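Local coordinates for FMN-dependent nitronate monooxygenase (Shewanella oneidensis, PDB 5LSM), which probably oxidises propionate 3-nitronate with molecular oxygen, using a bound flavin mononucleotide as cofactor, at residues H73-L87 with N291-A303. Sequence-based numbering, arbitrary orientation.
Sequences HREPVAQAAKQAAWL and NEAVPDFPLASSA
The six-membered ring of W86 takes CG2 of V294 over one face, a CH-pi contact with the methyl 3.8 Å from the ring centroid. At the indole edge, ND2 of N291 lies 3.9 Å from CZ3, its amide plane steeply inclined to the ring; that nitrogen donates to the carbonyl of M287. Also at the edge, NE1 gives its hydrogen to a water that donates to O of A300. With CG anti to the backbone N (chi1 -179°), the indole extends from helix 80-89 past CD of P295 and the methyl of A303, while F283 and M287 of helix 282-287 supply further packing. At the other end H73 and F297 form a T-shaped pair, planes at 74°: the phenylalanine edge, led by CE2, points at the centre of one imidazole face, and CB of P298 lies over a face of F297. In this TIM-barrel flavoprotein, the contact joins the segment following barrel strand 66-71 to the loop entering helix 301-313, with the side chain of F297 about 9 Å from the bound flavin mononucleotide. Between the aromatic groups, Q79 grips D296 twice. OE1 accepts from the backbone N of D296 at 2.9 Å, well above its own carbonyl plane, while NE2 donates almost straight (177°) to OD2, which it meets from above the carboxylate plane. The same NE2 also binds O of V77 at 2.7 Å, so both amide hydrogens are used and the amide's rotation is fixed. A leucine in its place would probably leave N of D296 and O of V77 without these mates and set the aspartate free to turn. Nearby, P76 sets CB against CB of D296 and CG against CD1 of L299, and K82 NZ donates to O of E292 at 3.1 Å.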
ATOM      1  N   HIS A  73      23.529  -5.777   2.820  1.00 36.86           N
ATOM      2  CA  HIS A  73      23.369  -5.727   1.380  1.00 39.50           C
ATOM      3  C   HIS A  73      24.662  -6.207   0.722  1.00 44.60           C
ATOM      4  O   HIS A  73      25.733  -6.204   1.344  1.00 34.45           O
ATOM      5  CB  HIS A  73      23.084  -4.288   0.936  1.00 37.60           C
ATOM      6  CG  HIS A  73      24.147  -3.305   1.341  1.00 37.94           C
ATOM      7  ND1 HIS A  73      24.278  -2.833   2.632  1.00 37.68           N
ATOM      8  CD2 HIS A  73      25.107  -2.682   0.617  1.00 38.15           C
ATOM      9  CE1 HIS A  73      25.293  -1.990   2.692  1.00 36.34           C
ATOM     10  NE2 HIS A  73      25.799  -1.865   1.478  1.00 38.01           N
ATOM     11  N   ARG A  74      24.559  -6.570  -0.550  1.00 45.32           N
ATOM     12  CA  ARG A  74      25.729  -6.784  -1.365  1.00 54.15           C
ATOM     13  C   ARG A  74      26.309  -5.430  -1.757  1.00 54.23           C
ATOM     14  O   ARG A  74      25.573  -4.510  -2.111  1.00 54.32           O
ATOM     15  CB  ARG A  74      25.367  -7.605  -2.593  1.00 68.92           C
ATOM     16  CG  ARG A  74      24.631  -8.900  -2.260  1.00 78.74           C
ATOM     17  CD  ARG A  74      25.012 -10.032  -3.203  1.00 90.88           C
ATOM     18  NE  ARG A  74      24.498  -9.830  -4.559  1.00 96.20           N
ATOM     19  CZ  ARG A  74      23.228 -10.003  -4.922  1.00111.64           C
ATOM     20  NH1 ARG A  74      22.306 -10.365  -4.032  1.00112.73           N
ATOM     21  NH2 ARG A  74      22.872  -9.808  -6.187  1.00124.98           N
ATOM     22  N   GLU A  75      27.618  -5.276  -1.574  1.00 51.56           N
ATOM     23  CA  GLU A  75      28.318  -4.112  -2.078  1.00 53.48           C
ATOM     24  C   GLU A  75      28.145  -4.045  -3.589  1.00 51.41           C
ATOM     25  O   GLU A  75      28.009  -5.084  -4.236  1.00 59.87           O
ATOM     26  CB  GLU A  75      29.795  -4.161  -1.702  1.00 60.17           C
ATOM     27  CG  GLU A  75      30.038  -3.994  -0.208  1.00 69.42           C
ATOM     28  CD  GLU A  75      31.478  -3.666   0.128  1.00 76.38           C
ATOM     29  OE1 GLU A  75      31.738  -3.244   1.276  1.00 78.87           O
ATOM     30  OE2 GLU A  75      32.353  -3.850  -0.745  1.00 82.37           O
ATOM     31  N   PRO A  76      28.083  -2.819  -4.146  1.00 49.69           N
ATOM     32  CA  PRO A  76      27.423  -2.585  -5.441  1.00 54.42           C
ATOM     33  C   PRO A  76      28.131  -3.155  -6.715  1.00 60.89           C
ATOM     34  O   PRO A  76      27.452  -3.736  -7.577  1.00 58.28           O
ATOM     35  CB  PRO A  76      27.299  -1.049  -5.501  1.00 50.45           C
ATOM     36  CG  PRO A  76      28.270  -0.529  -4.497  1.00 49.30           C
ATOM     37  CD  PRO A  76      28.314  -1.557  -3.416  1.00 47.80           C
ATOM     38  N   VAL A  77      29.461  -3.033  -6.794  1.00 53.07           N
ATOM     39  CA  VAL A  77      30.256  -3.269  -8.042  1.00 59.28           C
ATOM     40  C   VAL A  77      30.695  -1.950  -8.640  1.00 56.84           C
ATOM     41  O   VAL A  77      29.887  -1.025  -8.768  1.00 52.09           O
ATOM     42  CB  VAL A  77      29.549  -4.107  -9.152  1.00 60.34           C
ATOM     43  CG1 VAL A  77      28.823  -3.222 -10.167  1.00 58.02           C
ATOM     44  CG2 VAL A  77      30.573  -4.952  -9.894  1.00 65.86           C
ATOM     45  N   ALA A  78      31.977  -1.868  -8.989  1.00 54.34           N
ATOM     46  CA  ALA A  78      32.582  -0.619  -9.454  1.00 59.90           C
ATOM     47  C   ALA A  78      31.770  -0.038 -10.601  1.00 51.70           C
ATOM     48  O   ALA A  78      31.257  -0.772 -11.445  1.00 46.64           O
ATOM     49  CB  ALA A  78      34.020  -0.850  -9.896  1.00 57.37           C
ATOM     50  N   GLN A  79      31.598   1.279 -10.577  1.00 50.15           N
ATOM     51  CA  GLN A  79      30.791   1.962 -11.575  1.00 46.91           C
ATOM     52  C   GLN A  79      31.105   3.454 -11.589  1.00 44.42           C
ATOM     53  O   GLN A  79      30.207   4.290 -11.671  1.00 49.48           O
ATOM     54  CB  GLN A  79      29.295   1.695 -11.319  1.00 51.87           C
ATOM     55  CG  GLN A  79      28.812   1.919  -9.877  1.00 50.27           C
ATOM     56  CD  GLN A  79      27.446   1.290  -9.623  1.00 51.06           C
ATOM     57  OE1 GLN A  79      26.410   1.921  -9.835  1.00 46.26           O
ATOM     58  NE2 GLN A  79      27.442   0.011  -9.257  1.00 59.02           N
ATOM     59  N   ALA A  80      32.400   3.766 -11.595  1.00 49.45           N
ATOM     60  CA  ALA A  80      32.907   5.151 -11.631  1.00 56.48           C
ATOM     61  C   ALA A  80      32.260   6.039 -12.715  1.00 53.79           C
ATOM     62  O   ALA A  80      32.137   7.259 -12.540  1.00 42.09           O
ATOM     63  CB  ALA A  80      34.422   5.140 -11.805  1.00 49.79           C
ATOM     64  N   ALA A  81      31.844   5.424 -13.815  1.00 46.24           N
ATOM     65  CA  ALA A  81      31.297   6.160 -14.932  1.00 53.93           C
ATOM     66  C   ALA A  81      29.822   6.411 -14.730  1.00 54.30           C
ATOM     67  O   ALA A  81      29.328   7.503 -15.027  1.00 57.45           O
ATOM     68  CB  ALA A  81      31.525   5.401 -16.226  1.00 61.20           C
ATOM     69  N   LYS A  82      29.102   5.395 -14.262  1.00 50.55           N
ATOM     70  CA  LYS A  82      27.705   5.590 -13.890  1.00 43.06           C
ATOM     71  C   LYS A  82      27.593   6.709 -12.868  1.00 39.15           C
ATOM     72  O   LYS A  82      26.680   7.533 -12.942  1.00 39.46           O
ATOM     73  CB  LYS A  82      27.108   4.319 -13.330  1.00 43.92           C
ATOM     74  CG  LYS A  82      25.630   4.453 -13.009  1.00 49.19           C
ATOM     75  CD  LYS A  82      24.800   3.387 -13.698  1.00 53.57           C
ATOM     76  CE  LYS A  82      23.397   3.329 -13.126  1.00 52.63           C
ATOM     77  NZ  LYS A  82      22.409   2.979 -14.180  1.00 62.84           N
ATOM     78  N   GLN A  83      28.564   6.755 -11.957  1.00 38.18           N
ATOM     79  CA  GLN A  83      28.659   7.802 -10.955  1.00 41.01           C
ATOM     80  C   GLN A  83      28.933   9.150 -11.592  1.00 42.84           C
ATOM     81  O   GLN A  83      28.338  10.166 -11.224  1.00 45.90           O
ATOM     82  CB  GLN A  83      29.774   7.481  -9.958  1.00 37.66           C
ATOM     83  CG  GLN A  83      29.375   6.527  -8.862  1.00 38.65           C
ATOM     84  CD  GLN A  83      30.545   6.109  -7.990  1.00 41.39           C
ATOM     85  OE1 GLN A  83      30.753   6.657  -6.905  1.00 35.56           O
ATOM     86  NE2 GLN A  83      31.290   5.096  -8.441  1.00 43.55           N
ATOM     87  N   ALA A  84      29.880   9.160 -12.517  1.00 46.38           N
ATOM     88  CA  ALA A  84      30.264  10.379 -13.202  1.00 41.08           C
ATOM     89  C   ALA A  84      29.115  10.915 -14.052  1.00 37.34           C
ATOM     90  O   ALA A  84      28.920  12.120 -14.129  1.00 38.69           O
ATOM     91  CB  ALA A  84      31.489  10.116 -14.065  1.00 48.54           C
ATOM     92  N   ALA A  85      28.344  10.026 -14.679  1.00 36.31           N
ATOM     93  CA  ALA A  85      27.169  10.448 -15.480  1.00 35.32           C
ATOM     94  C   ALA A  85      26.046  11.047 -14.635  1.00 37.15           C
ATOM     95  O   ALA A  85      25.283  11.886 -15.113  1.00 44.12           O
ATOM     96  CB  ALA A  85      26.629   9.287 -16.297  1.00 32.12           C
ATOM     97  N   TRP A  86      25.886  10.529 -13.420  1.00 35.42           N
ATOM     98  CA  TRP A  86      24.871  11.021 -12.494  1.00 35.28           C
ATOM     99  C   TRP A  86      25.276  12.401 -12.012  1.00 37.13           C
ATOM    100  O   TRP A  86      24.454  13.315 -11.956  1.00 37.37           O
ATOM    101  CB  TRP A  86      24.727  10.057 -11.296  1.00 36.15           C
ATOM    102  CG  TRP A  86      23.701  10.463 -10.312  1.00 29.93           C
ATOM    103  CD1 TRP A  86      23.888  10.666  -8.989  1.00 30.37           C
ATOM    104  CD2 TRP A  86      22.316  10.744 -10.577  1.00 30.82           C
ATOM    105  NE1 TRP A  86      22.715  11.081  -8.406  1.00 32.64           N
ATOM    106  CE2 TRP A  86      21.731  11.122  -9.360  1.00 30.04           C
ATOM    107  CE3 TRP A  86      21.519  10.710 -11.728  1.00 30.64           C
ATOM    108  CZ2 TRP A  86      20.381  11.456  -9.251  1.00 33.06           C
ATOM    109  CZ3 TRP A  86      20.180  11.046 -11.620  1.00 33.53           C
ATOM    110  CH2 TRP A  86      19.627  11.425 -10.391  1.00 35.76           C
ATOM    111  N   LEU A  87      26.555  12.542 -11.679  1.00 40.66           N
ATOM    112  CA  LEU A  87      27.125  13.829 -11.272  1.00 41.91           C
ATOM    113  C   LEU A  87      26.867  14.889 -12.340  1.00 42.19           C
ATOM    114  O   LEU A  87      26.425  15.997 -12.032  1.00 40.28           O
ATOM    115  CB  LEU A  87      28.637  13.674 -11.029  1.00 42.90           C
ATOM    116  CG  LEU A  87      29.270  14.234  -9.752  1.00 43.08           C
ATOM    117  CD1 LEU A  87      28.308  14.259  -8.574  1.00 45.76           C
ATOM    118  CD2 LEU A  87      30.508  13.419  -9.403  1.00 44.36           C
ATOM    119  N   ASN A 291      14.548   6.987 -10.486  1.00 41.83           N
ATOM    120  CA  ASN A 291      15.432   7.276 -11.618  1.00 37.96           C
ATOM    121  C   ASN A 291      16.423   6.149 -11.891  1.00 38.19           C
ATOM    122  O   ASN A 291      17.236   5.801 -11.043  1.00 35.35           O
ATOM    123  CB  ASN A 291      16.180   8.589 -11.382  1.00 40.92           C
ATOM    124  CG  ASN A 291      16.758   9.178 -12.665  1.00 40.91           C
ATOM    125  OD1 ASN A 291      17.404   8.484 -13.450  1.00 37.17           O
ATOM    126  ND2 ASN A 291      16.550  10.475 -12.863  1.00 37.70           N
ATOM    127  N   GLU A 292      16.457   5.708 -13.142  1.00 45.02           N
ATOM    128  CA  GLU A 292      17.210   4.527 -13.544  1.00 47.05           C
ATOM    129  C   GLU A 292      18.717   4.810 -13.636  1.00 43.83           C
ATOM    130  O   GLU A 292      19.524   3.883 -13.631  1.00 49.04           O
ATOM    131  CB  GLU A 292      16.681   4.018 -14.888  1.00 58.34           C
ATOM    132  CG  GLU A 292      15.167   3.754 -14.910  1.00 72.88           C
ATOM    133  CD  GLU A 292      14.288   5.025 -14.917  1.00 77.05           C
ATOM    134  OE1 GLU A 292      14.700   6.084 -15.463  1.00 56.65           O
ATOM    135  OE2 GLU A 292      13.149   4.955 -14.395  1.00 75.41           O
ATOM    136  N   ALA A 293      19.092   6.091 -13.641  1.00 40.47           N
ATOM    137  CA  ALA A 293      20.497   6.521 -13.814  1.00 37.97           C
ATOM    138  C   ALA A 293      21.320   6.645 -12.511  1.00 35.98           C
ATOM    139  O   ALA A 293      22.528   6.812 -12.563  1.00 42.93           O
ATOM    140  CB  ALA A 293      20.525   7.850 -14.557  1.00 38.14           C
ATOM    141  N   VAL A 294      20.661   6.593 -11.358  1.00 35.39           N
ATOM    142  CA  VAL A 294      21.329   6.689 -10.068  1.00 32.97           C
ATOM    143  C   VAL A 294      22.226   5.479  -9.797  1.00 32.06           C
ATOM    144  O   VAL A 294      21.840   4.355 -10.044  1.00 30.84           O
ATOM    145  CB  VAL A 294      20.298   6.793  -8.938  1.00 35.85           C
ATOM    146  CG1 VAL A 294      20.976   7.022  -7.594  1.00 35.22           C
ATOM    147  CG2 VAL A 294      19.319   7.918  -9.246  1.00 41.66           C
ATOM    148  N   PRO A 295      23.434   5.713  -9.271  1.00 36.22           N
ATOM    149  CA  PRO A 295      24.293   4.576  -8.985  1.00 36.18           C
ATOM    150  C   PRO A 295      23.753   3.636  -7.904  1.00 38.32           C
ATOM    151  O   PRO A 295      22.948   4.033  -7.048  1.00 29.29           O
ATOM    152  CB  PRO A 295      25.612   5.221  -8.528  1.00 34.23           C
ATOM    153  CG  PRO A 295      25.303   6.652  -8.274  1.00 35.92           C
ATOM    154  CD  PRO A 295      24.148   6.997  -9.139  1.00 38.87           C
ATOM    155  N   ASP A 296      24.276   2.416  -7.904  1.00 41.98           N
ATOM    156  CA  ASP A 296      23.872   1.414  -6.942  1.00 43.72           C
ATOM    157  C   ASP A 296      24.130   1.860  -5.503  1.00 41.28           C
ATOM    158  O   ASP A 296      25.029   2.644  -5.234  1.00 39.45           O
ATOM    159  CB  ASP A 296      24.583   0.096  -7.219  1.00 47.21           C
ATOM    160  CG  ASP A 296      24.125  -0.551  -8.506  1.00 51.63           C
ATOM    161  OD1 ASP A 296      23.016  -0.219  -8.976  1.00 44.44           O
ATOM    162  OD2 ASP A 296      24.879  -1.397  -9.041  1.00 52.82           O
ATOM    163  N   PHE A 297      23.242   1.418  -4.621  1.00 38.56           N
ATOM    164  CA  PHE A 297      23.340   1.607  -3.183  1.00 36.15           C
ATOM    165  C   PHE A 297      24.653   1.039  -2.611  1.00 35.32           C
ATOM    166  O   PHE A 297      25.003  -0.102  -2.902  1.00 33.39           O
ATOM    167  CB  PHE A 297      22.133   0.901  -2.547  1.00 34.48           C
ATOM    168  CG  PHE A 297      22.080   0.999  -1.070  1.00 32.83           C
ATOM    169  CD1 PHE A 297      21.581   2.140  -0.460  1.00 33.91           C
ATOM    170  CD2 PHE A 297      22.559  -0.038  -0.279  1.00 37.61           C
ATOM    171  CE1 PHE A 297      21.567   2.259   0.918  1.00 36.00           C
ATOM    172  CE2 PHE A 297      22.521   0.054   1.104  1.00 39.43           C
ATOM    173  CZ  PHE A 297      22.021   1.206   1.702  1.00 42.74           C
ATOM    174  N   PRO A 298      25.360   1.815  -1.757  1.00 36.23           N
ATOM    175  CA  PRO A 298      25.016   3.137  -1.231  1.00 40.44           C
ATOM    176  C   PRO A 298      25.748   4.323  -1.881  1.00 39.62           C
ATOM    177  O   PRO A 298      25.942   5.357  -1.232  1.00 36.83           O
ATOM    178  CB  PRO A 298      25.438   3.029   0.236  1.00 39.39           C
ATOM    179  CG  PRO A 298      26.648   2.174   0.177  1.00 37.03           C
ATOM    180  CD  PRO A 298      26.393   1.174  -0.921  1.00 38.54           C
ATOM    181  N   LEU A 299      26.072   4.222  -3.162  1.00 36.56           N
ATOM    182  CA  LEU A 299      27.004   5.172  -3.753  1.00 35.41           C
ATOM    183  C   LEU A 299      26.403   6.571  -3.928  1.00 35.15           C
ATOM    184  O   LEU A 299      27.089   7.562  -3.719  1.00 42.16           O
ATOM    185  CB  LEU A 299      27.565   4.628  -5.064  1.00 35.32           C
ATOM    186  CG  LEU A 299      28.324   3.317  -4.850  1.00 36.80           C
ATOM    187  CD1 LEU A 299      28.719   2.662  -6.155  1.00 34.36           C
ATOM    188  CD2 LEU A 299      29.536   3.514  -3.939  1.00 40.23           C
ATOM    189  N   ALA A 300      25.096   6.644  -4.135  1.00 36.04           N
ATOM    190  CA  ALA A 300      24.457   7.881  -4.591  1.00 36.63           C
ATOM    191  C   ALA A 300      24.445   9.000  -3.550  1.00 37.87           C
ATOM    192  O   ALA A 300      24.351  10.170  -3.911  1.00 41.28           O
ATOM    193  CB  ALA A 300      23.041   7.597  -5.063  1.00 34.98           C
ATOM    194  N   SER A 301      24.571   8.647  -2.274  1.00 36.60           N
ATOM    195  CA  SER A 301      24.610   9.642  -1.194  1.00 40.38           C
ATOM    196  C   SER A 301      25.709  10.664  -1.401  1.00 39.41           C
ATOM    197  O   SER A 301      25.514  11.844  -1.137  1.00 44.46           O
ATOM    198  CB  SER A 301      24.811   8.973   0.174  1.00 38.02           C
ATOM    199  OG  SER A 301      24.225   7.692   0.181  1.00 49.96           O
ATOM    200  N   SER A 302      26.874  10.210  -1.842  1.00 35.99           N
ATOM    201  CA  SER A 302      28.010  11.107  -1.985  1.00 40.11           C
ATOM    202  C   SER A 302      27.683  12.284  -2.924  1.00 42.16           C
ATOM    203  O   SER A 302      28.035  13.431  -2.619  1.00 43.60           O
ATOM    204  CB  SER A 302      29.233  10.342  -2.481  1.00 40.68           C
ATOM    205  OG  SER A 302      28.949   9.700  -3.703  1.00 46.60           O
ATOM    206  N   ALA A 303      26.903  12.015  -3.979  1.00 36.32           N
ATOM    207  CA  ALA A 303      26.545  13.030  -4.985  1.00 33.95           C
ATOM    208  C   ALA A 303      25.558  14.117  -4.523  1.00 38.77           C
ATOM    209  O   ALA A 303      25.467  15.170  -5.159  1.00 40.96           O
ATOM    210  CB  ALA A 303      25.994  12.353  -6.225  1.00 33.51           C
TER
HETATM  211  O   HOH W   1      22.310  11.229  -5.668  1.00 42.40           O